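Local coordinates for conjugal transfer protein TRWB (Escherichia coli, PDB 1E9R) that probably couples DNA processing to DNA transport in bacterial conjugation, as a hexameric, ring-shaped P-loop NTPase resembling ring helicases and F1-ATPase, at residues R22-G27 with N412-K417; G27-M32 with A43-P48. One frame throughout, in Å; residues are numbered along the deposited sequence.

Coming from the N terminus, residues 22-27 add a short edge strand, 23-24, to the large mixed sheet and then enter helix 26-33. Residues 27-32 of that helix pack on residues 43-48, so interaction 2 closes a short loop of ten residues. Interaction 1 closes a far longer one: 384 residues pass before residues 412-417 return beside strand 23-24. The short loop therefore lies within the long one. The two contacts share Gly-27, and their centres are about 9 Å apart. Leu-29 of the helix packs against both contacts. One sulfate ion is bound by Ser-25 and Arg-31.

Interaction 1: residues R22-G27 with N412-K417. With SO4 (sulfate ion), chain J.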
loop_
_atom_site.group_PDB
_atom_site.type_symbol
_atom_site.label_atom_id
_atom_site.label_comp_id
_atom_site.label_asym_id
_atom_site.label_seq_id
_atom_site.Cartn_x
_atom_site.Cartn_y
_atom_site.Cartn_z
ATOM N N ARG B 22 -29.268 11.328 18.728
ATOM C CA ARG B 22 -30.583 11.931 18.831
ATOM C C ARG B 22 -30.574 13.198 18.005
ATOM O O ARG B 22 -29.631 13.972 18.072
ATOM C CB ARG B 22 -30.892 12.283 20.283
ATOM C CG ARG B 22 -31.001 11.091 21.217
ATOM C CD ARG B 22 -31.047 11.549 22.660
ATOM N NE ARG B 22 -29.804 12.201 23.076
ATOM C CZ ARG B 22 -29.685 12.959 24.164
ATOM N NH1 ARG B 22 -30.735 13.172 24.948
ATOM N NH2 ARG B 22 -28.515 13.495 24.481
ATOM N N ILE B 23 -31.601 13.403 17.194
ATOM C CA ILE B 23 -31.664 14.633 16.427
ATOM C C ILE B 23 -32.859 15.383 16.983
ATOM O O ILE B 23 -33.924 14.816 17.210
ATOM C CB ILE B 23 -31.802 14.392 14.905
ATOM C CG1 ILE B 23 -31.794 15.746 14.180
ATOM C CG2 ILE B 23 -33.036 13.569 14.605
ATOM C CD1 ILE B 23 -31.738 15.657 12.660
ATOM N N VAL B 24 -32.652 16.666 17.224
ATOM C CA VAL B 24 -33.654 17.523 17.820
ATOM C C VAL B 24 -33.827 18.741 16.917
ATOM O O VAL B 24 -33.070 18.916 15.959
ATOM C CB VAL B 24 -33.158 17.889 19.255
ATOM C CG1 VAL B 24 -32.889 19.363 19.402
ATOM C CG2 VAL B 24 -34.125 17.396 20.261
ATOM N N SER B 25 -34.834 19.565 17.189
ATOM C CA SER B 25 -35.070 20.763 16.381
ATOM C C SER B 25 -34.085 21.840 16.830
ATOM O O SER B 25 -33.603 21.812 17.964
ATOM C CB SER B 25 -36.500 21.278 16.580
ATOM O OG SER B 25 -36.641 21.916 17.845
ATOM N N GLY B 26 -33.777 22.786 15.954
ATOM C CA GLY B 26 -32.856 23.833 16.346
ATOM C C GLY B 26 -33.335 24.502 17.623
ATOM O O GLY B 26 -32.565 24.722 18.563
ATOM N N GLY B 27 -34.623 24.820 17.661
ATOM C CA GLY B 27 -35.180 25.474 18.828
ATOM C C GLY B 27 -34.952 24.705 20.108
ATOM O O GLY B 27 -34.526 25.274 21.120
ATOM N N ASN B 412 -22.921 14.214 25.496
ATOM C CA ASN B 412 -24.232 13.646 25.236
ATOM C C ASN B 412 -25.266 14.701 24.867
ATOM O O ASN B 412 -26.193 14.979 25.623
ATOM C CB ASN B 412 -24.667 12.855 26.466
ATOM C CG ASN B 412 -25.908 12.052 26.224
ATOM O OD1 ASN B 412 -26.076 11.459 25.162
ATOM N ND2 ASN B 412 -26.787 12.007 27.218
ATOM N N ARG B 413 -25.090 15.289 23.690
ATOM C CA ARG B 413 -25.997 16.312 23.185
ATOM C C ARG B 413 -26.602 15.843 21.881
ATOM O O ARG B 413 -25.920 15.243 21.055
ATOM C CB ARG B 413 -25.251 17.606 22.872
ATOM C CG ARG B 413 -24.247 18.028 23.893
ATOM C CD ARG B 413 -24.886 18.770 25.018
ATOM N NE ARG B 413 -23.866 19.315 25.899
ATOM C CZ ARG B 413 -24.124 20.104 26.936
ATOM N NH1 ARG B 413 -25.383 20.439 27.223
ATOM N NH2 ARG B 413 -23.116 20.561 27.680
ATOM N N PRO B 414 -27.895 16.101 21.676
ATOM C CA PRO B 414 -28.463 15.662 20.403
ATOM C C PRO B 414 -27.941 16.614 19.323
ATOM O O PRO B 414 -27.365 17.654 19.641
ATOM C CB PRO B 414 -29.965 15.796 20.635
ATOM C CG PRO B 414 -30.051 16.930 21.606
ATOM C CD PRO B 414 -28.937 16.619 22.575
ATOM N N ILE B 415 -28.114 16.255 18.055
ATOM C CA ILE B 415 -27.665 17.115 16.970
ATOM C C ILE B 415 -28.897 17.824 16.417
ATOM O O ILE B 415 -30.028 17.375 16.628
ATOM C CB ILE B 415 -26.997 16.313 15.830
ATOM C CG1 ILE B 415 -28.034 15.406 15.168
ATOM C CG2 ILE B 415 -25.820 15.511 16.370
ATOM C CD1 ILE B 415 -27.523 14.649 13.962
ATOM N N ALA B 416 -28.677 18.925 15.705
ATOM C CA ALA B 416 -29.776 19.688 15.138
ATOM C C ALA B 416 -29.437 20.286 13.770
ATOM O O ALA B 416 -28.311 20.710 13.536
ATOM C CB ALA B 416 -30.160 20.799 16.103
ATOM N N LYS B 417 -30.415 20.303 12.869
ATOM C CA LYS B 417 -30.237 20.891 11.550
ATOM C C LYS B 417 -30.722 22.324 11.729
ATOM O O LYS B 417 -31.911 22.571 11.941
ATOM C CB LYS B 417 -31.095 20.159 10.525
ATOM C CG LYS B 417 -30.967 20.654 9.092
ATOM C CD LYS B 417 -31.924 19.876 8.198
ATOM C CE LYS B 417 -31.983 20.452 6.804
ATOM N NZ LYS B 417 -32.960 19.730 5.946
HETATM S S SO4 J . -39.807 22.137 19.981
HETATM O O1 SO4 J . -39.282 23.502 19.751
HETATM O O2 SO4 J . -39.170 21.534 21.167
HETATM O O3 SO4 J . -41.269 22.204 20.183
HETATM O O4 SO4 J . -39.527 21.277 18.815
HETATM O O HOH W 1 -26.758 12.781 19.962
#
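Arg-22 has Pro-414 CD over one face of its guanidinium, offset toward the rim. Its CB also rests on Pro-414 CB, at 3.7 Å. The chain bends at chi3 (-65°), which brings NH2 to Asn-412. The guanidinium and the side-chain amide of Asn-412 are only 16° from parallel, and Arg-22 NH2 is 3.2 Å from Asn-412 OD1. Arg-22 NH2 is also 3.0 Å from the backbone carbonyl, Asn-412 O.

The backbones pair in parallel. Ile-415 N donates to Arg-22 O at 2.7 Å, and Val-24 N donates to Ile-415 O at 2.8 Å. Ile-415 thus uses its N-H on Arg-22 and its carbonyl on Val-24, the residues either side of its partner Ile-23. Ile-23 CA makes a CA-H...O contact with the same Ile-415 O. A water extends the pairing, accepting from Arg-22 N and donating to Arg-413 O.

On one face of the sheet Ile-23 CG1 meets Ile-415 CG1 at 3.9 Å. On the other, Val-24 CB sits 4.0 Å from Pro-414 CG. Leu-29 of helix 26-33 packs on Val-24 and Ala-416 on this second face.

Strand 23-24 is the outermost strand of the large mixed sheet within this chain. The backbone of Ala-416 bonds on to Val-407 in the next strand. Ser-25 is the N-cap of helix 26-33. Its OG caps Lys-28 N and donates to sulfate O4 at 3.1 Å. This sulfate probably comes from the crystallisation liquor.

Two main-chain bonds therefore carry the pairing of this short edge strand, with apolar contacts on both faces.

Interaction 2: residues G27-M32 with A43-P48; sequences GKLKRM and AGVPMP. With SO4 (sulfate ion), chain J.
Leu-29 and Val-45 make the apolar part of the contact. Their side chains cross at about a right angle, and Leu-29 CG is 3.8 Å from Val-45 CG1. With CG anti to the backbone N (chi1 177°), the branched end of Leu-29 comes up to the valine. Val-418 and Phe-409 also touch Val-45.

Lys-30 is held mainly through its methylenes. Its chain is extended beyond CG and runs across Val-45 CG2, with Lys-30 CE 3.9 Å from it. The same CE lies 3.5 Å from Gly-44 O. Pro-46 CD packs on Lys-30 CB at 4.0 Å, and Pro-46 CG lies near Lys-30 O.

The arrangement is a helix against a beta hairpin. Strands 41-42 and 45-46 form a small antiparallel sheet, and helix 26-33 packs on its second strand. Gly-44 lies in the turn, at a positive phi (89°). No hydrogen bond joins the two segments directly. Thr-33 OG1, just past residues 27-32, is within hydrogen-bonding distance of both Leu-29 O and Pro-46 O, and its one proton must be shared or go to one of them. Gly-44 N is hydrogen-bonded to the Glu-72 carboxylate.

On another side of the helix, away from residues 43-48, Arg-31 binds the sulfate ion. Arg-31 NH1 donates to sulfate O2 at 2.9 Å, while NH2 makes weak bonds to O1 and O2. The sulfur lies in the guanidinium plane, at its edge. Lys-28 CA sits over the centre of one guanidinium face, 3.7 Å above the plane.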
loop_
_atom_site.group_PDB
_atom_site.type_symbol
_atom_site.label_atom_id
_atom_site.label_comp_id
_atom_site.label_asym_id
_atom_site.label_seq_id
_atom_site.Cartn_x
_atom_site.Cartn_y
_atom_site.Cartn_z
ATOM N N GLY B 27 -34.623 24.820 17.661
ATOM C CA GLY B 27 -35.180 25.474 18.828
ATOM C C GLY B 27 -34.952 24.705 20.108
ATOM O O GLY B 27 -34.526 25.274 21.120
ATOM N N LYS B 28 -35.238 23.406 20.067
ATOM C CA LYS B 28 -35.062 22.559 21.239
ATOM C C LYS B 28 -33.597 22.437 21.691
ATOM O O LYS B 28 -33.317 22.349 22.893
ATOM C CB LYS B 28 -35.654 21.175 20.978
ATOM C CG LYS B 28 -35.454 20.222 22.133
ATOM C CD LYS B 28 -36.300 18.975 21.983
ATOM C CE LYS B 28 -35.998 17.984 23.092
ATOM N NZ LYS B 28 -36.685 16.688 22.863
ATOM N N LEU B 29 -32.661 22.431 20.745
ATOM C CA LEU B 29 -31.249 22.340 21.115
ATOM C C LEU B 29 -30.820 23.623 21.829
ATOM O O LEU B 29 -30.138 23.579 22.860
ATOM C CB LEU B 29 -30.376 22.119 19.872
ATOM C CG LEU B 29 -28.853 22.063 20.056
ATOM C CD1 LEU B 29 -28.487 20.965 21.034
ATOM C CD2 LEU B 29 -28.189 21.830 18.699
ATOM N N LYS B 30 -31.228 24.765 21.273
ATOM C CA LYS B 30 -30.900 26.071 21.852
ATOM C C LYS B 30 -31.417 26.073 23.287
ATOM O O LYS B 30 -30.785 26.599 24.204
ATOM C CB LYS B 30 -31.556 27.201 21.023
ATOM C CG LYS B 30 -31.116 27.188 19.550
ATOM C CD LYS B 30 -31.755 28.252 18.652
ATOM C CE LYS B 30 -31.258 28.057 17.213
ATOM N NZ LYS B 30 -31.912 28.913 16.192
ATOM N N ARG B 31 -32.570 25.447 23.469
ATOM C CA ARG B 31 -33.208 25.350 24.770
ATOM C C ARG B 31 -32.328 24.541 25.714
ATOM O O ARG B 31 -32.108 24.920 26.862
ATOM C CB ARG B 31 -34.568 24.662 24.605
ATOM C CG ARG B 31 -35.567 24.881 25.731
ATOM C CD ARG B 31 -36.844 24.102 25.468
ATOM N NE ARG B 31 -37.424 24.435 24.178
ATOM C CZ ARG B 31 -37.985 23.545 23.374
ATOM N NH1 ARG B 31 -38.029 22.278 23.742
ATOM N NH2 ARG B 31 -38.495 23.924 22.209
ATOM N N MET B 32 -31.819 23.420 25.210
ATOM C CA MET B 32 -30.972 22.520 25.993
ATOM C C MET B 32 -29.536 22.983 26.269
ATOM O O MET B 32 -28.971 22.644 27.307
ATOM C CB MET B 32 -30.917 21.147 25.323
ATOM C CG MET B 32 -32.267 20.479 25.133
ATOM S SD MET B 32 -32.103 18.903 24.256
ATOM C CE MET B 32 -31.304 17.923 25.488
ATOM N N ALA B 43 -24.164 28.946 14.717
ATOM C CA ALA B 43 -25.355 28.916 13.865
ATOM C C ALA B 43 -26.615 29.284 14.655
ATOM O O ALA B 43 -27.694 28.741 14.413
ATOM C CB ALA B 43 -25.520 27.533 13.243
ATOM N N GLY B 44 -26.474 30.201 15.605
ATOM C CA GLY B 44 -27.610 30.620 16.399
ATOM C C GLY B 44 -27.822 29.777 17.640
ATOM O O GLY B 44 -28.683 30.085 18.468
ATOM N N VAL B 45 -27.042 28.709 17.779
ATOM C CA VAL B 45 -27.180 27.845 18.945
ATOM C C VAL B 45 -26.100 28.166 19.960
ATOM O O VAL B 45 -24.919 28.176 19.626
ATOM C CB VAL B 45 -27.065 26.354 18.579
ATOM C CG1 VAL B 45 -27.393 25.510 19.796
ATOM C CG2 VAL B 45 -27.989 26.014 17.419
ATOM N N PRO B 46 -26.495 28.446 21.214
ATOM C CA PRO B 46 -25.503 28.762 22.246
ATOM C C PRO B 46 -24.601 27.565 22.513
ATOM O O PRO B 46 -25.058 26.432 22.682
ATOM C CB PRO B 46 -26.358 29.152 23.452
ATOM C CG PRO B 46 -27.598 28.374 23.255
ATOM C CD PRO B 46 -27.857 28.508 21.768
ATOM N N MET B 47 -23.305 27.833 22.543
ATOM C CA MET B 47 -22.325 26.798 22.755
ATOM C C MET B 47 -22.096 26.505 24.232
ATOM O O MET B 47 -21.844 27.409 25.024
ATOM C CB MET B 47 -21.021 27.213 22.071
ATOM C CG MET B 47 -19.833 26.326 22.367
ATOM S SD MET B 47 -18.522 26.591 21.165
ATOM C CE MET B 47 -17.780 24.951 21.152
ATOM N N PRO B 48 -22.214 25.229 24.626
ATOM C CA PRO B 48 -21.998 24.862 26.022
ATOM C C PRO B 48 -20.636 25.387 26.420
ATOM O O PRO B 48 -19.644 25.136 25.739
ATOM C CB PRO B 48 -22.031 23.345 25.985
ATOM C CG PRO B 48 -23.026 23.077 24.914
ATOM C CD PRO B 48 -22.662 24.068 23.840
HETATM S S SO4 J . -39.807 22.137 19.981
HETATM O O1 SO4 J . -39.282 23.502 19.751
HETATM O O2 SO4 J . -39.170 21.534 21.167
HETATM O O3 SO4 J . -41.269 22.204 20.183
HETATM O O4 SO4 J . -39.527 21.277 18.815
#